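Local coordinates for protein hexokinase (PDB 1BDG) that phosphorylates glucose and other hexoses with ATP, the opening step of glycolysis, and is caught here with glucose bound in its pocket, at residues I15-L21 against W262-F266; K306-R310 against E356-I362; S322-Y327 against M345-L350. All coordinates share one frame; numbering follows the deposited sequence.

Interaction 1 (I15-L21 against W262-F266); sequences ILKPFDL and WRTQF
Phe266, Thr264 and Phe19 carry this contact, in which the C-terminal part of helix 5-16 and the 3-10 segment 17-19 after it lie on the N-cap of helix 265-272. The 3-10 segment sits above Thr264, with the CA atoms of Pro18 and Thr264 6.6 Å apart. Thr264 is the N-cap itself: its OG1 accepts weakly from Phe266 N, while Asp267 OD2 accepts from Thr264 N, the return half of a capping box. Because OG1 lies between the backbone N and the carbonyl carbon (chi1 68°), the hydroxyl can turn to the helix and the methyl is turned toward Pro18 and Phe19. Thr264 CG2 lies 3.6 Å from Pro18 CB and also reaches over one face of the Phe19 ring, offset toward the rim. The two phenylalanine rings, Phe19 and Phe266, then meet rim to rim, neither covering the other, with centroids 5.8 Å apart and planes turned by 29°; Phe266 CD2 comes in at the edge of the Phe19 ring. On the side of helix 5-16, Leu16 CD2 approaches Phe266 CE2 obliquely. Helices 288-304 and 357-389 close round this apolar patch, Leu294 and Ile298 touching Phe266, and Val370 touching Phe19. At the far end Leu21 CD1 rests against Trp262 CD1 at 3.7 Å, beside helix 23-41. Back on helix 5-16, Ile15 CG2 lies in the plane of the Phe266 ring, 3.7 Å from Phe266 CZ.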
# COMPACT_ATOMS: atom_id res chain seq x y z
N ILE A 15 1.25 -25.29 14.38
CA ILE A 15 1.47 -25.03 12.95
C ILE A 15 1.62 -23.53 12.71
O ILE A 15 2.51 -23.09 11.97
CB ILE A 15 0.29 -25.65 12.11
CG1 ILE A 15 0.28 -27.17 12.30
CG2 ILE A 15 0.39 -25.27 10.62
CD1 ILE A 15 -1.06 -27.81 12.15
N LEU A 16 0.76 -22.75 13.36
CA LEU A 16 0.78 -21.29 13.22
C LEU A 16 1.79 -20.59 14.13
O LEU A 16 1.93 -19.38 14.10
CB LEU A 16 -0.61 -20.71 13.43
CG LEU A 16 -1.62 -21.22 12.41
CD1 LEU A 16 -2.94 -20.56 12.66
CD2 LEU A 16 -1.13 -20.93 11.00
N LYS A 17 2.55 -21.37 14.88
CA LYS A 17 3.55 -20.79 15.78
C LYS A 17 4.60 -19.92 15.06
O LYS A 17 4.99 -18.88 15.56
CB LYS A 17 4.20 -21.87 16.65
CG LYS A 17 4.75 -21.34 17.96
CD LYS A 17 5.04 -22.43 18.97
CE LYS A 17 5.94 -21.84 20.05
NZ LYS A 17 6.30 -22.75 21.17
N PRO A 18 5.03 -20.31 13.84
CA PRO A 18 6.02 -19.49 13.14
C PRO A 18 5.56 -18.08 12.84
O PRO A 18 6.35 -17.28 12.35
CB PRO A 18 6.26 -20.27 11.86
CG PRO A 18 6.14 -21.65 12.32
CD PRO A 18 4.87 -21.59 13.14
N PHE A 19 4.26 -17.80 13.04
CA PHE A 19 3.69 -16.46 12.83
C PHE A 19 3.81 -15.64 14.11
O PHE A 19 3.76 -14.42 14.06
CB PHE A 19 2.21 -16.52 12.47
CG PHE A 19 1.93 -16.94 11.07
CD1 PHE A 19 1.94 -18.28 10.72
CD2 PHE A 19 1.60 -16.00 10.11
CE1 PHE A 19 1.63 -18.70 9.43
CE2 PHE A 19 1.28 -16.41 8.80
CZ PHE A 19 1.29 -17.76 8.47
N ASP A 20 3.89 -16.32 15.25
CA ASP A 20 3.99 -15.67 16.55
C ASP A 20 5.40 -15.11 16.81
O ASP A 20 6.19 -15.69 17.56
CB ASP A 20 3.60 -16.65 17.66
CG ASP A 20 3.57 -16.00 19.03
OD1 ASP A 20 3.20 -14.81 19.13
OD2 ASP A 20 3.93 -16.67 20.01
N LEU A 21 5.70 -13.97 16.20
CA LEU A 21 7.00 -13.32 16.35
C LEU A 21 7.14 -12.53 17.64
O LEU A 21 6.15 -12.10 18.23
CB LEU A 21 7.29 -12.44 15.13
CG LEU A 21 7.19 -13.19 13.79
CD1 LEU A 21 8.03 -12.49 12.74
CD2 LEU A 21 7.66 -14.63 13.95
N TRP A 262 11.83 -15.37 8.87
CA TRP A 262 10.49 -15.07 9.33
C TRP A 262 9.38 -15.44 8.36
O TRP A 262 8.21 -15.42 8.73
CB TRP A 262 10.46 -13.59 9.71
CG TRP A 262 11.54 -13.28 10.72
CD1 TRP A 262 11.53 -13.58 12.04
CD2 TRP A 262 12.79 -12.63 10.47
NE1 TRP A 262 12.68 -13.15 12.64
CE2 TRP A 262 13.48 -12.57 11.70
CE3 TRP A 262 13.41 -12.09 9.33
CZ2 TRP A 262 14.74 -12.00 11.82
CZ3 TRP A 262 14.67 -11.53 9.45
CH2 TRP A 262 15.32 -11.49 10.69
N ARG A 263 9.73 -15.75 7.13
CA ARG A 263 8.73 -16.16 6.15
C ARG A 263 8.40 -17.64 6.35
O ARG A 263 9.30 -18.46 6.53
CB ARG A 263 9.23 -15.88 4.74
CG ARG A 263 9.42 -14.40 4.50
CD ARG A 263 9.92 -14.08 3.10
NE ARG A 263 8.97 -14.49 2.08
CZ ARG A 263 9.11 -15.56 1.29
NH1 ARG A 263 10.19 -16.35 1.38
NH2 ARG A 263 8.15 -15.84 0.42
N THR A 264 7.10 -17.95 6.40
CA THR A 264 6.60 -19.31 6.60
C THR A 264 6.23 -19.94 5.26
O THR A 264 6.31 -19.29 4.21
CB THR A 264 5.36 -19.31 7.51
OG1 THR A 264 4.27 -18.68 6.83
CG2 THR A 264 5.64 -18.56 8.80
N GLN A 265 5.79 -21.20 5.30
CA GLN A 265 5.42 -21.93 4.08
C GLN A 265 4.15 -21.39 3.42
O GLN A 265 3.94 -21.54 2.22
CB GLN A 265 5.29 -23.44 4.33
CG GLN A 265 4.38 -23.84 5.48
CD GLN A 265 3.89 -25.29 5.40
OE1 GLN A 265 2.97 -25.62 4.65
NE2 GLN A 265 4.49 -26.15 6.21
N PHE A 266 3.30 -20.77 4.23
CA PHE A 266 2.06 -20.19 3.76
C PHE A 266 2.41 -18.94 2.96
O PHE A 266 1.76 -18.60 1.97
CB PHE A 266 1.20 -19.87 4.97
CG PHE A 266 1.01 -21.04 5.88
CD1 PHE A 266 0.29 -22.16 5.47
CD2 PHE A 266 1.57 -21.06 7.15
CE1 PHE A 266 0.13 -23.27 6.29
CE2 PHE A 266 1.42 -22.16 7.98
CZ PHE A 266 0.70 -23.28 7.54

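Interaction 2 (K306-R310 against E356-I362); sequences KILFR and EPIDNRI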
# COMPACT_ATOMS: atom_id res chain seq x y z
N LYS A 306 -6.66 -32.94 7.49
CA LYS A 306 -7.87 -33.36 8.19
C LYS A 306 -8.15 -32.57 9.49
O LYS A 306 -8.93 -33.02 10.33
CB LYS A 306 -7.80 -34.86 8.48
CG LYS A 306 -8.28 -35.78 7.35
CD LYS A 306 -7.46 -35.63 6.06
CE LYS A 306 -7.87 -36.65 4.98
NZ LYS A 306 -7.05 -36.50 3.74
N ILE A 307 -7.55 -31.40 9.64
CA ILE A 307 -7.75 -30.59 10.84
C ILE A 307 -8.90 -29.59 10.71
O ILE A 307 -9.30 -28.98 11.69
CB ILE A 307 -6.43 -29.88 11.27
CG1 ILE A 307 -5.28 -30.90 11.31
CG2 ILE A 307 -6.57 -29.28 12.66
CD1 ILE A 307 -3.90 -30.35 11.69
N LEU A 308 -9.46 -29.46 9.51
CA LEU A 308 -10.60 -28.57 9.25
C LEU A 308 -11.61 -29.26 8.33
O LEU A 308 -11.27 -30.09 7.51
CB LEU A 308 -10.17 -27.26 8.58
CG LEU A 308 -9.97 -25.93 9.32
CD1 LEU A 308 -10.13 -24.79 8.34
CD2 LEU A 308 -10.96 -25.77 10.43
N PHE A 309 -12.87 -28.88 8.48
CA PHE A 309 -13.98 -29.40 7.67
C PHE A 309 -13.89 -30.91 7.37
O PHE A 309 -14.25 -31.35 6.27
CB PHE A 309 -14.09 -28.60 6.36
CG PHE A 309 -13.94 -27.10 6.54
CD1 PHE A 309 -14.45 -26.46 7.66
CD2 PHE A 309 -13.30 -26.33 5.56
CE1 PHE A 309 -14.32 -25.08 7.81
CE2 PHE A 309 -13.18 -24.95 5.70
CZ PHE A 309 -13.69 -24.33 6.83
N ARG A 310 -13.43 -31.69 8.34
CA ARG A 310 -13.30 -33.14 8.19
C ARG A 310 -12.56 -33.54 6.92
O ARG A 310 -12.76 -34.64 6.40
CB ARG A 310 -14.67 -33.83 8.23
CG ARG A 310 -15.10 -34.24 9.61
CD ARG A 310 -15.15 -33.03 10.51
NE ARG A 310 -16.05 -32.01 9.96
CZ ARG A 310 -16.15 -30.78 10.43
NH1 ARG A 310 -15.40 -30.39 11.45
NH2 ARG A 310 -17.00 -29.92 9.87
N GLU A 356 -18.38 -26.67 11.88
CA GLU A 356 -18.37 -26.96 13.32
C GLU A 356 -17.65 -25.92 14.17
O GLU A 356 -16.76 -25.20 13.70
CB GLU A 356 -17.67 -28.30 13.59
CG GLU A 356 -18.26 -29.49 12.89
CD GLU A 356 -17.91 -30.78 13.61
OE1 GLU A 356 -16.95 -30.79 14.40
OE2 GLU A 356 -18.62 -31.78 13.39
N PRO A 357 -17.99 -25.85 15.46
CA PRO A 357 -17.37 -24.91 16.40
C PRO A 357 -15.84 -24.94 16.31
O PRO A 357 -15.20 -23.89 16.31
CB PRO A 357 -17.89 -25.41 17.75
CG PRO A 357 -19.31 -25.74 17.41
CD PRO A 357 -19.19 -26.47 16.08
N ILE A 358 -15.24 -26.13 16.22
CA ILE A 358 -13.78 -26.18 16.12
C ILE A 358 -13.31 -25.43 14.88
O ILE A 358 -12.32 -24.71 14.93
CB ILE A 358 -13.22 -27.59 15.99
CG1 ILE A 358 -14.33 -28.62 15.99
CG2 ILE A 358 -12.14 -27.82 17.04
CD1 ILE A 358 -13.94 -29.88 15.21
N ASP A 359 -14.03 -25.60 13.78
CA ASP A 359 -13.64 -24.96 12.53
C ASP A 359 -13.64 -23.45 12.68
O ASP A 359 -12.71 -22.77 12.23
CB ASP A 359 -14.57 -25.38 11.39
CG ASP A 359 -14.59 -26.88 11.17
OD1 ASP A 359 -13.52 -27.52 11.18
OD2 ASP A 359 -15.69 -27.40 10.97
N ASN A 360 -14.70 -22.94 13.31
CA ASN A 360 -14.84 -21.51 13.54
C ASN A 360 -13.71 -21.03 14.43
O ASN A 360 -13.02 -20.06 14.10
CB ASN A 360 -16.19 -21.23 14.20
CG ASN A 360 -17.36 -21.42 13.27
OD1 ASN A 360 -18.50 -21.56 13.71
ND2 ASN A 360 -17.10 -21.38 11.96
N ARG A 361 -13.50 -21.73 15.54
CA ARG A 361 -12.43 -21.39 16.48
C ARG A 361 -11.05 -21.41 15.79
O ARG A 361 -10.29 -20.45 15.87
CB ARG A 361 -12.45 -22.33 17.68
CG ARG A 361 -11.28 -22.09 18.61
CD ARG A 361 -11.56 -22.50 20.02
NE ARG A 361 -10.53 -23.39 20.55
CZ ARG A 361 -10.46 -23.78 21.82
NH1 ARG A 361 -11.37 -23.33 22.69
NH2 ARG A 361 -9.52 -24.64 22.20
N ILE A 362 -10.75 -22.52 15.11
CA ILE A 362 -9.50 -22.69 14.37
C ILE A 362 -9.33 -21.56 13.34
O ILE A 362 -8.26 -20.98 13.26
CB ILE A 362 -9.46 -24.07 13.62
CG1 ILE A 362 -9.14 -25.20 14.60
CG2 ILE A 362 -8.52 -24.04 12.43
CD1 ILE A 362 -9.22 -26.57 14.00
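Leu308 and Asp359 bring the two backbones together, their CA atoms 5.7 Å apart, where an irregular turn following the Schellman-capped end of helix 288-304 passes the first turn of helix 357-389. The buried Asp359 carboxylate is the hub. With CG anti to the carbonyl carbon (chi1 -59°) it lies beside its own backbone N, and its two oxygens serve different partners. Asp359 OD1 accepts from Phe309 N at 3.1 Å, the amide coming from above the carboxylate plane. OD2 takes three donors. Arg310 approaches end-on, NH1 and NH2 each 3.0 Å from Asp359 OD2 on its syn side, while Glu356 N bonds to the same oxygen at 2.9 Å from the anti side. Since Glu356 is the N-cap, that last bond is the half of a capping box in which the third helical residue binds back to the N-cap amide. A negative group at the start of a helix probably gains further from the helix dipole. To reach Asp359 OD2, the Arg310 chain bends at chi2 and chi3, bringing the guanidinium back across the helix start, where Glu356 CG and CD lie over one face. Arg310 NH1 is also 3.4 Å from Glu356 OE1, but that oxygen stands well out of the guanidinium plane, a pairing of charges without a directed N-H. Next to this network the contact is apolar: Leu308 CD2 meets Ile362 CG2 at 3.6 Å as the two side chains slide past each other in opposite directions, and Ile307 CG2 comes to 4.0 Å from Ile362 CD1. Helix 5-16 touches Ile307 and Ile362, helix 340-349 packs Leu346 on Phe309 and Asp359, and helix 288-304 lies against Leu308 through Ile299 and Val303.

Interaction 3 (S322-Y327 against M345-L350); sequences SLLTRY and MLTDDL
Met345 meets Tyr327 first. Its side chain runs out fully extended through chi1 and chi2, which carries the sulfur to the near end of the tyrosine, Met345 SD lying 3.3 Å from Tyr327 CB. Met345 SD is 5.1 Å from the centroid of the Tyr327 ring and 64° off the normal, an oblique Met-aromatic contact. The chain bends at chi3, and the terminal methyl turns toward Leu323, Met345 CE coming to 4.3 Å from Leu323 CD2. Leu346 turns to helix 357-389, and the helix then brings Asp349 round to the same tyrosine. Asp349 CB stands over the face of the Tyr327 ring, 4.0 Å from its centroid and 19° off the normal, a CH-pi contact. The carboxylate follows on, nearly parallel to the ring, with planes 13° apart. Leu324 CB covers the opposite face, so the ring is held between its own loop and the helix. A water joins the polar ends: it lies 3.2 Å from Tyr327 OH and donates to Asp349 OD1. Tyr327, with Thr325 and Arg326, belongs to a loop of the large subdomain that by similarity contributes to the ATP site, and Thr325 OG1 is hydrogen-bonded to Gly288 O and Gly292 N at helix 288-304. Residues 345-349 form a wider, pi-type turn, in which Leu350 N bonds to Met345 O at 2.9 Å. Leu350 thereby comes round to the loop, its two methyls parting: Leu350 CD1 meets Leu323 CG at 4.0 Å, while Leu350 CD2 reaches the carbonyl oxygen of Ser322 and, at 3.9 Å, Tyr327 CE2.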
# COMPACT_ATOMS: atom_id res chain seq x y z
N SER A 322 -10.80 -16.07 -3.09
CA SER A 322 -12.18 -16.32 -2.72
C SER A 322 -12.42 -15.96 -1.28
O SER A 322 -13.57 -15.92 -0.84
CB SER A 322 -12.55 -17.78 -2.93
OG SER A 322 -11.71 -18.63 -2.17
N LEU A 323 -11.33 -15.74 -0.54
CA LEU A 323 -11.38 -15.38 0.86
C LEU A 323 -10.74 -14.01 0.92
O LEU A 323 -9.53 -13.87 0.99
CB LEU A 323 -10.60 -16.39 1.72
CG LEU A 323 -10.96 -16.53 3.20
CD1 LEU A 323 -10.14 -17.66 3.77
CD2 LEU A 323 -10.74 -15.22 3.98
N LEU A 324 -11.58 -13.01 0.76
CA LEU A 324 -11.19 -11.62 0.77
C LEU A 324 -10.66 -11.22 2.13
O LEU A 324 -11.02 -11.83 3.14
CB LEU A 324 -12.41 -10.76 0.42
CG LEU A 324 -13.00 -10.95 -0.98
CD1 LEU A 324 -14.38 -10.33 -1.02
CD2 LEU A 324 -12.09 -10.32 -2.04
N THR A 325 -9.82 -10.18 2.16
CA THR A 325 -9.25 -9.67 3.41
C THR A 325 -10.37 -8.98 4.18
O THR A 325 -10.35 -8.89 5.41
CB THR A 325 -8.10 -8.67 3.14
OG1 THR A 325 -7.06 -9.34 2.41
CG2 THR A 325 -7.51 -8.13 4.42
N ARG A 326 -11.38 -8.53 3.44
CA ARG A 326 -12.51 -7.84 4.03
C ARG A 326 -13.18 -8.73 5.07
O ARG A 326 -13.70 -8.23 6.08
CB ARG A 326 -13.53 -7.45 2.97
CG ARG A 326 -14.39 -6.32 3.41
N TYR A 327 -13.17 -10.04 4.84
CA TYR A 327 -13.77 -10.96 5.79
C TYR A 327 -12.98 -10.84 7.10
O TYR A 327 -13.58 -10.75 8.17
CB TYR A 327 -13.73 -12.40 5.25
CG TYR A 327 -14.40 -12.58 3.90
CD1 TYR A 327 -15.24 -11.59 3.39
CD2 TYR A 327 -14.16 -13.72 3.12
CE1 TYR A 327 -15.81 -11.72 2.13
CE2 TYR A 327 -14.73 -13.86 1.84
CZ TYR A 327 -15.55 -12.84 1.36
OH TYR A 327 -16.07 -12.89 0.08
N MET A 345 -19.09 -16.23 8.22
CA MET A 345 -18.16 -16.16 7.10
C MET A 345 -18.02 -17.48 6.38
O MET A 345 -18.20 -17.56 5.17
CB MET A 345 -16.78 -15.68 7.54
CG MET A 345 -15.77 -15.61 6.40
SD MET A 345 -14.17 -15.09 7.02
CE MET A 345 -13.32 -16.64 7.12
N LEU A 346 -17.71 -18.52 7.15
CA LEU A 346 -17.53 -19.85 6.59
C LEU A 346 -18.75 -20.29 5.78
O LEU A 346 -18.61 -20.68 4.61
CB LEU A 346 -17.24 -20.86 7.70
CG LEU A 346 -16.05 -20.67 8.64
CD1 LEU A 346 -15.70 -22.02 9.29
CD2 LEU A 346 -14.85 -20.12 7.87
N THR A 347 -19.94 -20.15 6.36
CA THR A 347 -21.19 -20.57 5.74
C THR A 347 -21.77 -19.64 4.66
O THR A 347 -22.23 -20.08 3.60
CB THR A 347 -22.26 -20.72 6.79
OG1 THR A 347 -22.63 -19.41 7.26
CG2 THR A 347 -21.74 -21.52 7.96
N ASP A 348 -21.78 -18.35 4.97
CA ASP A 348 -22.32 -17.36 4.06
C ASP A 348 -21.41 -16.79 2.96
O ASP A 348 -21.83 -16.70 1.79
CB ASP A 348 -22.92 -16.23 4.86
CG ASP A 348 -24.38 -16.41 5.06
OD1 ASP A 348 -25.08 -16.30 4.03
OD2 ASP A 348 -24.81 -16.68 6.21
N ASP A 349 -20.22 -16.33 3.33
CA ASP A 349 -19.34 -15.77 2.33
C ASP A 349 -18.66 -16.90 1.56
O ASP A 349 -18.76 -16.95 0.34
CB ASP A 349 -18.32 -14.79 2.95
CG ASP A 349 -18.98 -13.53 3.52
OD1 ASP A 349 -19.95 -13.01 2.91
OD2 ASP A 349 -18.53 -13.05 4.59
N LEU A 350 -18.10 -17.87 2.28
CA LEU A 350 -17.42 -19.01 1.63
C LEU A 350 -18.31 -20.22 1.34
O LEU A 350 -17.86 -21.21 0.75
CB LEU A 350 -16.22 -19.46 2.46
CG LEU A 350 -15.18 -18.37 2.78
CD1 LEU A 350 -14.07 -18.94 3.65
CD2 LEU A 350 -14.62 -17.79 1.49
O HOH W 1 -19.24 -12.75 -0.22

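Overall arrangement
Interaction 1 joins segments far apart in sequence, tying the N-terminal helix 5-16 to the large subdomain, and it closes before the other two open. Interaction 2 joins the chain just after helix 288-304 to the start of helix 357-389, and interaction 3 lies between them in sequence. The centres of interactions 1 and 2 lie about 20 Å apart, yet they touch where Ile15 meets Ile307. Those of interactions 2 and 3 are about 15 Å apart, and Leu346 of interaction 3 packs on Phe309, Asp359 and Asn360. Interaction 2 thus lies between the N-terminal helix and helix 340-349, on which the loop that probably helps bind ATP packs. Helix 288-304 touches all three contacts.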